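Local structure of ribosome-inactivating protein 3 (Zea mays, 2PQG) at residues W220-K225 against P239-L244; K225-W230 against A257-Q262. The protein is a maize member of the ribosome-inactivating protein family, a single chain combining a mixed beta sheet with many helices. All coordinates share one frame; numbering follows the deposited sequence.

Contact 1 (W220-K225 against P239-L244); sequences WDRISK and PDMQKL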
# COMPACT_ATOMS: atom_id res chain seq x y z
N TRP A 220 -8.68 -3.36 8.05
CA TRP A 220 -9.52 -2.89 6.97
C TRP A 220 -10.69 -3.81 6.65
O TRP A 220 -11.80 -3.34 6.39
CB TRP A 220 -8.70 -2.72 5.70
CG TRP A 220 -9.48 -2.13 4.56
CD1 TRP A 220 -10.06 -0.89 4.52
CD2 TRP A 220 -9.75 -2.74 3.28
NE1 TRP A 220 -10.66 -0.69 3.30
CE2 TRP A 220 -10.48 -1.80 2.52
CE3 TRP A 220 -9.41 -3.97 2.71
CZ2 TRP A 220 -10.92 -2.07 1.22
CZ3 TRP A 220 -9.86 -4.24 1.40
CH2 TRP A 220 -10.59 -3.28 0.67
N ASP A 221 -10.42 -5.12 6.66
CA ASP A 221 -11.45 -6.12 6.36
C ASP A 221 -12.50 -6.13 7.41
O ASP A 221 -13.69 -6.28 7.13
CB ASP A 221 -10.85 -7.53 6.31
CG ASP A 221 -10.00 -7.76 5.10
OD1 ASP A 221 -9.62 -8.93 4.86
OD2 ASP A 221 -9.71 -6.78 4.38
N ARG A 222 -12.05 -5.99 8.64
CA ARG A 222 -12.95 -6.02 9.76
C ARG A 222 -13.83 -4.80 9.81
O ARG A 222 -15.04 -4.92 10.04
CB ARG A 222 -12.18 -6.16 11.05
CG ARG A 222 -13.08 -6.62 12.15
CD ARG A 222 -12.31 -7.36 13.18
NE ARG A 222 -11.79 -6.47 14.21
CZ ARG A 222 -10.81 -6.81 15.03
NH1 ARG A 222 -10.25 -8.01 14.92
NH2 ARG A 222 -10.40 -5.96 15.97
N ILE A 223 -13.27 -3.61 9.60
CA ILE A 223 -14.13 -2.45 9.64
C ILE A 223 -14.99 -2.38 8.37
O ILE A 223 -15.98 -1.67 8.33
CB ILE A 223 -13.35 -1.12 9.92
CG1 ILE A 223 -13.83 -0.02 8.98
CG2 ILE A 223 -11.86 -1.34 9.91
CD1 ILE A 223 -14.30 1.19 9.72
N SER A 224 -14.63 -3.16 7.36
CA SER A 224 -15.43 -3.21 6.14
C SER A 224 -16.65 -4.07 6.47
O SER A 224 -17.76 -3.76 6.04
CB SER A 224 -14.65 -3.82 4.98
OG SER A 224 -13.72 -2.89 4.47
N LYS A 225 -16.44 -5.16 7.21
CA LYS A 225 -17.54 -6.04 7.61
C LYS A 225 -18.50 -5.27 8.51
O LYS A 225 -19.72 -5.37 8.37
CB LYS A 225 -17.00 -7.27 8.34
CG LYS A 225 -16.20 -8.20 7.43
CD LYS A 225 -15.81 -9.52 8.11
CE LYS A 225 -15.25 -10.48 7.06
NZ LYS A 225 -15.11 -11.88 7.55
N PRO A 239 -17.64 -4.95 19.26
CA PRO A 239 -16.43 -5.18 20.05
C PRO A 239 -15.17 -4.95 19.25
O PRO A 239 -14.33 -4.13 19.61
CB PRO A 239 -16.58 -6.64 20.49
CG PRO A 239 -17.34 -7.26 19.36
CD PRO A 239 -18.36 -6.20 18.97
N ASP A 240 -15.04 -5.68 18.15
CA ASP A 240 -13.87 -5.56 17.28
C ASP A 240 -13.63 -4.11 16.86
O ASP A 240 -12.51 -3.73 16.52
CB ASP A 240 -14.05 -6.43 16.03
CG ASP A 240 -13.95 -7.91 16.33
OD1 ASP A 240 -14.24 -8.72 15.43
OD2 ASP A 240 -13.56 -8.25 17.47
N MET A 241 -14.70 -3.30 16.90
CA MET A 241 -14.61 -1.90 16.51
C MET A 241 -14.22 -0.98 17.66
O MET A 241 -13.36 -0.10 17.49
CB MET A 241 -15.94 -1.44 15.91
CG MET A 241 -16.14 -1.87 14.47
SD MET A 241 -14.77 -1.41 13.38
CE MET A 241 -14.18 -3.04 12.94
N GLN A 242 -14.87 -1.15 18.82
CA GLN A 242 -14.56 -0.34 20.00
C GLN A 242 -13.18 -0.75 20.48
O GLN A 242 -12.48 0.03 21.13
CB GLN A 242 -15.65 -0.53 21.07
CG GLN A 242 -16.05 -1.96 21.29
CD GLN A 242 -17.33 -2.05 22.10
OE1 GLN A 242 -17.65 -3.11 22.65
NE2 GLN A 242 -18.08 -0.95 22.16
N LYS A 243 -12.81 -1.98 20.19
CA LYS A 243 -11.48 -2.49 20.48
C LYS A 243 -10.50 -1.50 19.76
O LYS A 243 -9.44 -1.15 20.27
CB LYS A 243 -11.29 -3.83 19.80
CG LYS A 243 -10.27 -4.75 20.44
CD LYS A 243 -10.24 -6.13 19.81
CE LYS A 243 -11.52 -6.92 20.10
NZ LYS A 243 -11.35 -8.37 19.82
N LEU A 244 -10.88 -1.03 18.57
CA LEU A 244 -10.03 -0.18 17.75
C LEU A 244 -10.21 1.31 17.91
O LEU A 244 -9.56 2.10 17.21
CB LEU A 244 -10.23 -0.58 16.28
CG LEU A 244 -9.74 -1.97 15.84
CD1 LEU A 244 -10.42 -2.40 14.55
CD2 LEU A 244 -8.22 -1.93 15.67

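Contact 2 (K225-W230 against A257-Q262); sequences KAAFEW and ALVKNQ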
# COMPACT_ATOMS: atom_id res chain seq x y z
N LYS A 225 -16.44 -5.16 7.21
CA LYS A 225 -17.54 -6.04 7.61
C LYS A 225 -18.50 -5.27 8.51
O LYS A 225 -19.72 -5.37 8.37
CB LYS A 225 -17.00 -7.27 8.34
CG LYS A 225 -16.20 -8.20 7.43
CD LYS A 225 -15.81 -9.52 8.11
CE LYS A 225 -15.25 -10.48 7.06
NZ LYS A 225 -15.11 -11.88 7.55
N ALA A 226 -17.95 -4.48 9.43
CA ALA A 226 -18.77 -3.68 10.32
C ALA A 226 -19.57 -2.67 9.50
O ALA A 226 -20.72 -2.37 9.81
CB ALA A 226 -17.90 -2.95 11.34
N ALA A 227 -18.95 -2.14 8.44
CA ALA A 227 -19.62 -1.17 7.59
C ALA A 227 -20.94 -1.77 7.12
O ALA A 227 -21.97 -1.11 7.12
CB ALA A 227 -18.74 -0.82 6.40
N PHE A 228 -20.88 -3.04 6.72
CA PHE A 228 -22.06 -3.76 6.25
C PHE A 228 -23.03 -4.09 7.39
O PHE A 228 -24.25 -4.04 7.21
CB PHE A 228 -21.66 -5.04 5.53
CG PHE A 228 -21.31 -4.83 4.08
CD1 PHE A 228 -20.12 -4.20 3.71
CD2 PHE A 228 -22.17 -5.27 3.07
CE1 PHE A 228 -19.80 -4.00 2.36
CE2 PHE A 228 -21.87 -5.07 1.73
CZ PHE A 228 -20.68 -4.44 1.37
N GLU A 229 -22.49 -4.42 8.56
CA GLU A 229 -23.34 -4.73 9.71
C GLU A 229 -24.11 -3.49 10.15
O GLU A 229 -25.26 -3.59 10.57
CB GLU A 229 -22.50 -5.24 10.89
CG GLU A 229 -23.31 -5.37 12.18
CD GLU A 229 -22.53 -5.97 13.33
OE1 GLU A 229 -23.04 -5.93 14.47
OE2 GLU A 229 -21.41 -6.49 13.10
N TRP A 230 -23.47 -2.33 10.07
CA TRP A 230 -24.10 -1.08 10.47
C TRP A 230 -25.12 -0.63 9.44
O TRP A 230 -25.96 0.24 9.72
CB TRP A 230 -23.05 0.01 10.73
CG TRP A 230 -22.49 -0.04 12.12
CD1 TRP A 230 -23.17 -0.32 13.28
CD2 TRP A 230 -21.14 0.22 12.51
NE1 TRP A 230 -22.33 -0.24 14.36
CE2 TRP A 230 -21.07 0.09 13.92
CE3 TRP A 230 -19.98 0.56 11.81
CZ2 TRP A 230 -19.89 0.28 14.63
CZ3 TRP A 230 -18.80 0.75 12.52
CH2 TRP A 230 -18.77 0.61 13.92
N ALA A 257 -12.39 5.22 3.69
CA ALA A 257 -12.96 5.92 2.55
C ALA A 257 -13.64 4.93 1.62
O ALA A 257 -14.68 5.23 1.06
CB ALA A 257 -11.86 6.69 1.80
N LEU A 258 -13.05 3.75 1.46
CA LEU A 258 -13.61 2.72 0.60
C LEU A 258 -13.66 1.38 1.32
O LEU A 258 -12.65 0.91 1.84
CB LEU A 258 -12.77 2.59 -0.67
CG LEU A 258 -12.60 3.84 -1.54
CD1 LEU A 258 -11.47 3.61 -2.53
CD2 LEU A 258 -13.90 4.18 -2.24
N VAL A 259 -14.84 0.75 1.33
CA VAL A 259 -14.97 -0.54 2.01
C VAL A 259 -14.92 -1.74 1.09
O VAL A 259 -15.34 -1.69 -0.07
CB VAL A 259 -16.25 -0.63 2.84
CG1 VAL A 259 -16.25 0.45 3.90
CG2 VAL A 259 -17.47 -0.52 1.94
N LYS A 260 -14.42 -2.82 1.66
CA LYS A 260 -14.29 -4.10 0.98
C LYS A 260 -15.68 -4.74 0.83
O LYS A 260 -16.41 -4.91 1.82
CB LYS A 260 -13.37 -4.98 1.81
CG LYS A 260 -12.96 -6.26 1.15
CD LYS A 260 -11.77 -6.81 1.91
CE LYS A 260 -11.31 -8.14 1.36
NZ LYS A 260 -12.32 -8.70 0.43
N ASN A 261 -16.02 -5.08 -0.40
CA ASN A 261 -17.31 -5.69 -0.72
C ASN A 261 -17.49 -7.03 -0.04
O ASN A 261 -16.71 -7.96 -0.27
CB ASN A 261 -17.45 -5.89 -2.23
CG ASN A 261 -18.90 -5.98 -2.68
OD1 ASN A 261 -19.77 -6.49 -1.96
ND2 ASN A 261 -19.17 -5.50 -3.89
N GLN A 262 -18.53 -7.14 0.78
CA GLN A 262 -18.83 -8.38 1.46
C GLN A 262 -19.61 -9.30 0.51
O GLN A 262 -19.56 -10.53 0.64
CB GLN A 262 -19.64 -8.12 2.73
CG GLN A 262 -18.80 -7.63 3.89
CD GLN A 262 -17.32 -7.89 3.70
OE1 GLN A 262 -16.57 -6.99 3.30
NE2 GLN A 262 -16.88 -9.11 3.99

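Contact 1 (W220-K225 against P239-L244)
Arg222 reaches from helix 220-232 across to the short helix 239-242 and lays one face of its guanidinium against the side chain of Asp240. With CG anti to the backbone N (chi1 -162°) the arginine heads for the neighbouring helix, and a bend at chi3 then turns the flat group across Asp240. The carboxylate plane is tilted 33° from that of the guanidinium. Because Asp240 OD1, 3.5 Å from Arg222 NE, stands well out of the guanidinium plane, the salt bridge is a matter of charge alone. The one hydrogen bond across the segments goes instead to a backbone oxygen: Arg222 NH2 donates to Asp240 O at 3.1 Å, on a lone pair in the carbonyl plane, though tilted 17° from the guanidinium plane. Lys243 NZ binds the other oxygen, Asp240 OD2, weakly at 3.2 Å, which completes a network of two cations and one anion.

Beside this polar pair Met241 makes the apolar half of the contact. Its flexible chain, bent at chi2 and chi3, brings CE to 3.4 Å from Ile223 CA and 3.7 Å from Ile223 CB, while the same methyl lies 3.8 Å from Arg222 CG. Met241 also touches Ala226 and Trp230 farther along the helix.

Asp240 probably offsets the like charges of Arg222 and Lys243, and the helices are joined by charge, by one hydrogen bond to a backbone carbonyl, and by the methyl end of a buried methionine.

Contact 2 (K225-W230 against A257-Q262)
Phe228 and Gln262 carry most of this contact, through a CH-pi interaction between helix 220-232 and the irregular segment 257-262 near the end of the chain. Gln262 CB stands over the centre of the Phe228 ring, 3.7 Å from its centroid and only 7° off the ring normal, and Gln262 CG continues over the same face, 3.7 Å from Phe228 CD1. With CG anti to the carbonyl carbon (chi1 -78°) and the chain bent at chi2, the glutamine keeps both methylenes along the ring. The methylenes of glutamine suit this place, their C-H bonds meeting the electron-rich face. The amide plane itself is turned steeply, 79° from the ring, so the glutamine does not stack flat; the overlap comes from its methylenes.

Apolar packing continues toward Val259. Ala227 CB meets Val259 CG1 at 3.8 Å, the short alanine side chain just reaching the valine branch, while Val259 CG2 is 4.2 Å from Phe228 CE1. Lys225 adds the carbon part of its side chain: extended beyond CG, it passes the Gln262 side chain at about a right angle, with Lys225 CG 3.9 Å from Gln262 CD.

Polar backbone atoms also gather round the ring. Lys260 O lies 3.6 Å from Phe228 CE1 and Gln262 N lies 3.5 Å from Phe228 CZ. Asn261 adds little; its ND2 donates to Leu41 O, while Val259 makes backbone bonds with Pro39 and Leu41. Beyond the two segments, the Phe228 ring also meets that of His33.

The attachment thus depends on dispersion and shape: one face of a partly exposed aromatic ring is covered by the hydrocarbon part of a polar residue.

Contacts 1 and 2 both use helix 220-232, with centres about 10 Å apart; both segments include Lys225, which touches the partner only in contact 2. Neither belongs to the deep core: contact 1 is partly buried, contact 2 lies at the surface. Contact 1 fastens the helix to helix 239-242, pairing charges with a buried methionine; contact 2 sets the following turns against the loop after helix 249-252 by CH-pi and apolar packing. Directed bonds also tie that loop to the first turns of the helix, for Trp220 NE1 bonds to Leu258 O and Ser224 OG to Lys260 N. Along the chain the segments alternate, and the one helix meets two later pieces.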